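Local coordinates for muscarinic toxin-like protein 3 homolog (Ophiophagus hannah, PDB 3HH7) that probably blocks nicotinic acetylcholine receptors, acting as a homodimeric three-finger neurotoxin of king cobra venom, at residues T1-N5 with T14-P18; G21-K26 with E38-T44. All blocks are in the same frame, centred on the assembly; numbering follows the deposited sequence.

Contact 1 pairs the two strands of the first finger at its base. Contact 2 pairs two neighbouring strands of the three-stranded sheet, which form the second finger. Their centres are about 8 Å apart. Two disulfides sew them together: C3 SG to C24 SG and C17 SG to C41 SG, both 2.0 Å. E15 of contact 1 adds a polar tie. E15 OE2 accepts a hydrogen bond from C41 N and lies 3.5 Å from G40 CA. Y4 O packs on R39 CB at 3.5 Å. In contact 2, F23 packs on L48 and T44 OG1 hydrogen-bonds E47 OE1, both of the second subunit. Contact 1 touches no other chain of the assembly.

Contact 1: residues T1-N5 with T14-P18; sequences TKCYN and TEICP
C3 and C17 bring their sulfurs to 3.4 Å, SG to SG, on the buried side of this antiparallel pair. They are not bonded to each other. Each belongs to its own disulfide with the second finger, so two disulfides run close together here. The methyl of T1 flanks them, with T1 CG2 3.7 Å from C17 SG. With chi1 at -49°, this methyl swings toward C17 while T1 OG1 hydrogen-bonds Y22 O.

The backbone is knit by three hydrogen bonds. C3 and E15 form a hydrogen-bonded pair: C3 N gives to E15 O at 3.0 Å, and E15 N gives to C3 O at 2.9 Å. C17 N gives to T1 O, also at 2.9 Å, with 166° at the hydrogen. The E15 side chain shares the face of C3. Its CG sits between backbone N and carbonyl carbon (chi1 65°), and the extended chain carries the carboxylate past N5 CB to where its OE2 is held by C41 N.

The face of K2 and I16 is looser and is the solvent side. I16 is exposed, and its CG2 makes a light contact with T1 O. K2 is partly exposed and runs over T14, with K2 CG 3.9 Å from T14 CB. At the far end of the strands the side chains of Y4 and T14 diverge. Even so, T14 CG2 meets the Y4 ring obliquely, 3.8 Å from Y4 CD1. Y4 N is held by N64 OD1, beyond the pair.

This short hairpin, cross-linked through its cysteines to the next finger, forms the base of the first finger in the three-finger toxin fold.

Contact 2: residues G21-K26 with E38-T44; sequences GYFCYK and ERGCTFT
Y25 OH gives the shortest polar bond here, 2.6 Å to E38 OE2. The acceptor is met on its anti side, and ring and carboxylate planes stand 76° apart. A chi1 of 75° folds the Y25 ring over the neighbouring strand at G40. The ring packs against the G40 backbone, with G40 N 3.6 Å above the Y25 ring plane, toward the rim. T42 CG2 fits between two rings, 3.6 Å from both Y25 CD2 and F23 CE2.

Two hydrogen-bonded pairs, F23 with T42 and Y25 with G40, knit the strands. F23 N to T42 O is 2.8 Å, and that oxygen also lies over the F23 ring.

At the loop end, F43 turns its edge to the face of Y22 in an offset edge-to-face pair, planes at 90°. On the face that also carries C24 and C41, K26 and R39 run side by side, K26 NZ 3.9 Å from R39 NH2. R39 NH1 hydrogen-bonds H6 O. The C-terminal carboxylate of Q65 forms a salt bridge with K26, and Q65 O accepts from R39 NE. The two cations thus converge on the chain end, which probably ties the C-terminus to this sheet.

Contact 1: residues T1-N5 with T14-P18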
# COMPACT_ATOMS: atom_id res chain seq x y z
N THR A 1 -13.96 -11.97 0.87
CA THR A 1 -12.55 -11.60 0.53
C THR A 1 -11.62 -12.81 0.62
O THR A 1 -11.58 -13.48 1.64
CB THR A 1 -12.03 -10.49 1.46
OG1 THR A 1 -13.00 -9.43 1.52
CG2 THR A 1 -10.72 -9.93 0.96
N LYS A 2 -10.89 -13.07 -0.45
CA LYS A 2 -9.85 -14.10 -0.51
C LYS A 2 -8.52 -13.44 -0.86
O LYS A 2 -8.41 -12.72 -1.87
CB LYS A 2 -10.21 -15.17 -1.56
CG LYS A 2 -9.09 -16.16 -1.91
CD LYS A 2 -9.63 -17.33 -2.73
CE LYS A 2 -10.29 -16.88 -4.01
NZ LYS A 2 -10.69 -18.04 -4.87
N CYS A 3 -7.53 -13.65 -0.00
CA CYS A 3 -6.23 -13.01 -0.15
C CYS A 3 -5.15 -14.06 -0.25
O CYS A 3 -5.24 -15.11 0.39
CB CYS A 3 -5.93 -12.17 1.08
SG CYS A 3 -7.11 -10.88 1.42
N TYR A 4 -4.08 -13.75 -0.98
CA TYR A 4 -2.86 -14.53 -0.84
C TYR A 4 -2.33 -14.40 0.58
O TYR A 4 -2.47 -13.34 1.20
CB TYR A 4 -1.79 -14.07 -1.82
CG TYR A 4 -2.10 -14.40 -3.25
CD1 TYR A 4 -1.98 -15.71 -3.72
CD2 TYR A 4 -2.52 -13.42 -4.14
CE1 TYR A 4 -2.26 -16.02 -5.05
CE2 TYR A 4 -2.82 -13.73 -5.45
CZ TYR A 4 -2.68 -15.03 -5.90
OH TYR A 4 -2.96 -15.32 -7.22
N ASN A 5 -1.73 -15.48 1.10
CA ASN A 5 -1.12 -15.40 2.42
C ASN A 5 0.25 -16.04 2.53
O ASN A 5 0.79 -16.18 3.64
CB ASN A 5 -2.07 -15.91 3.52
CG ASN A 5 -2.32 -17.40 3.43
OD1 ASN A 5 -2.13 -18.01 2.38
ND2 ASN A 5 -2.76 -17.99 4.54
N THR A 14 -3.72 -19.29 -0.34
CA THR A 14 -4.73 -18.28 -0.04
C THR A 14 -5.48 -18.57 1.24
O THR A 14 -5.45 -19.69 1.78
CB THR A 14 -5.73 -18.08 -1.19
OG1 THR A 14 -6.40 -19.32 -1.45
CG2 THR A 14 -5.04 -17.61 -2.45
N GLU A 15 -6.12 -17.54 1.75
CA GLU A 15 -7.01 -17.69 2.89
C GLU A 15 -8.24 -16.85 2.64
O GLU A 15 -8.19 -15.83 1.94
CB GLU A 15 -6.33 -17.27 4.18
CG GLU A 15 -5.97 -15.80 4.25
CD GLU A 15 -5.23 -15.42 5.52
OE1 GLU A 15 -5.15 -16.25 6.46
OE2 GLU A 15 -4.71 -14.29 5.58
N ILE A 16 -9.35 -17.30 3.21
CA ILE A 16 -10.59 -16.56 3.15
C ILE A 16 -10.67 -15.73 4.43
O ILE A 16 -10.57 -16.26 5.53
CB ILE A 16 -11.81 -17.52 3.02
CG1 ILE A 16 -11.65 -18.38 1.75
CG2 ILE A 16 -13.11 -16.71 3.06
CD1 ILE A 16 -12.75 -19.45 1.52
N CYS A 17 -10.84 -14.42 4.28
CA CYS A 17 -10.86 -13.53 5.44
C CYS A 17 -12.13 -13.73 6.28
O CYS A 17 -13.17 -14.10 5.73
CB CYS A 17 -10.73 -12.08 5.01
SG CYS A 17 -9.34 -11.73 3.88
N PRO A 18 -12.03 -13.53 7.61
CA PRO A 18 -13.14 -13.80 8.56
C PRO A 18 -14.39 -12.92 8.44
O PRO A 18 -15.51 -13.45 8.46
CB PRO A 18 -12.49 -13.57 9.94
CG PRO A 18 -11.03 -13.67 9.71
CD PRO A 18 -10.83 -13.08 8.34

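Contact 2: residues G21-K26 with E38-T44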
# COMPACT_ATOMS: atom_id res chain seq x y z
N GLY A 21 -15.12 -6.42 7.25
CA GLY A 21 -14.17 -5.33 7.37
C GLY A 21 -12.75 -5.77 7.09
O GLY A 21 -11.80 -5.24 7.68
N TYR A 22 -12.60 -6.74 6.18
CA TYR A 22 -11.29 -7.28 5.81
C TYR A 22 -10.91 -7.05 4.37
O TYR A 22 -11.73 -7.16 3.45
CB TYR A 22 -11.22 -8.78 6.09
CG TYR A 22 -10.98 -9.12 7.53
CD1 TYR A 22 -9.71 -9.43 7.99
CD2 TYR A 22 -12.04 -9.11 8.44
CE1 TYR A 22 -9.49 -9.74 9.32
CE2 TYR A 22 -11.83 -9.41 9.77
CZ TYR A 22 -10.56 -9.73 10.21
OH TYR A 22 -10.36 -10.03 11.53
N PHE A 23 -9.63 -6.77 4.19
CA PHE A 23 -9.04 -6.63 2.88
C PHE A 23 -7.69 -7.34 2.89
O PHE A 23 -7.34 -8.00 3.88
CB PHE A 23 -8.91 -5.15 2.50
CG PHE A 23 -8.36 -4.27 3.60
CD1 PHE A 23 -9.21 -3.68 4.54
CD2 PHE A 23 -7.00 -3.99 3.67
CE1 PHE A 23 -8.71 -2.85 5.53
CE2 PHE A 23 -6.50 -3.16 4.67
CZ PHE A 23 -7.36 -2.59 5.60
N CYS A 24 -6.96 -7.24 1.79
CA CYS A 24 -5.67 -7.92 1.66
C CYS A 24 -4.51 -6.97 1.82
O CYS A 24 -4.62 -5.76 1.53
CB CYS A 24 -5.55 -8.58 0.29
SG CYS A 24 -6.93 -9.64 -0.17
N TYR A 25 -3.37 -7.51 2.25
CA TYR A 25 -2.14 -6.73 2.22
C TYR A 25 -0.96 -7.54 1.71
O TYR A 25 -0.93 -8.78 1.76
CB TYR A 25 -1.81 -6.14 3.59
CG TYR A 25 -1.28 -7.16 4.58
CD1 TYR A 25 0.09 -7.29 4.78
CD2 TYR A 25 -2.14 -7.99 5.28
CE1 TYR A 25 0.59 -8.23 5.68
CE2 TYR A 25 -1.68 -8.94 6.17
CZ TYR A 25 -0.31 -9.06 6.38
OH TYR A 25 0.13 -10.02 7.27
N LYS A 26 0.03 -6.79 1.24
CA LYS A 26 1.34 -7.29 0.90
C LYS A 26 2.35 -6.30 1.47
O LYS A 26 2.27 -5.11 1.22
CB LYS A 26 1.51 -7.42 -0.62
CG LYS A 26 2.82 -8.03 -1.05
CD LYS A 26 2.87 -8.09 -2.56
CE LYS A 26 4.03 -8.93 -3.02
NZ LYS A 26 4.17 -8.80 -4.51
N GLU A 38 5.47 -10.44 3.44
CA GLU A 38 4.33 -11.01 4.15
C GLU A 38 3.05 -10.66 3.40
O GLU A 38 2.90 -9.53 2.90
CB GLU A 38 4.28 -10.46 5.56
CG GLU A 38 3.28 -11.12 6.49
CD GLU A 38 3.37 -10.55 7.89
OE1 GLU A 38 4.37 -10.83 8.58
OE2 GLU A 38 2.46 -9.79 8.30
N ARG A 39 2.12 -11.61 3.32
CA ARG A 39 0.84 -11.39 2.66
C ARG A 39 -0.28 -11.95 3.53
O ARG A 39 -0.11 -12.95 4.23
CB ARG A 39 0.79 -12.15 1.34
CG ARG A 39 1.83 -11.73 0.33
CD ARG A 39 1.64 -12.57 -0.91
NE ARG A 39 2.58 -12.28 -1.99
CZ ARG A 39 3.82 -12.77 -2.09
NH1 ARG A 39 4.33 -13.55 -1.13
NH2 ARG A 39 4.56 -12.44 -3.14
N GLY A 40 -1.45 -11.33 3.46
CA GLY A 40 -2.60 -11.91 4.11
C GLY A 40 -3.84 -11.04 4.21
O GLY A 40 -3.93 -9.98 3.59
N CYS A 41 -4.82 -11.54 4.95
CA CYS A 41 -6.00 -10.78 5.34
C CYS A 41 -5.68 -9.83 6.47
O CYS A 41 -4.86 -10.13 7.35
CB CYS A 41 -7.09 -11.74 5.85
SG CYS A 41 -7.77 -12.80 4.61
N THR A 42 -6.35 -8.68 6.46
CA THR A 42 -6.22 -7.72 7.55
C THR A 42 -7.42 -6.79 7.60
O THR A 42 -8.11 -6.61 6.59
CB THR A 42 -4.92 -6.89 7.43
OG1 THR A 42 -4.72 -6.09 8.61
CG2 THR A 42 -4.95 -6.00 6.17
N PHE A 43 -7.67 -6.20 8.77
CA PHE A 43 -8.68 -5.15 8.90
C PHE A 43 -8.07 -3.75 9.02
O PHE A 43 -8.78 -2.73 9.05
CB PHE A 43 -9.65 -5.45 10.07
CG PHE A 43 -8.99 -5.58 11.42
CD1 PHE A 43 -8.57 -4.46 12.13
CD2 PHE A 43 -8.83 -6.84 12.01
CE1 PHE A 43 -7.98 -4.58 13.38
CE2 PHE A 43 -8.24 -6.98 13.27
CZ PHE A 43 -7.81 -5.85 13.95
N THR A 44 -6.74 -3.70 9.08
CA THR A 44 -5.99 -2.45 9.12
C THR A 44 -4.76 -2.53 8.20
O THR A 44 -4.06 -3.56 8.16
CB THR A 44 -5.59 -2.07 10.57
OG1 THR A 44 -4.84 -0.84 10.57
CG2 THR A 44 -4.76 -3.15 11.22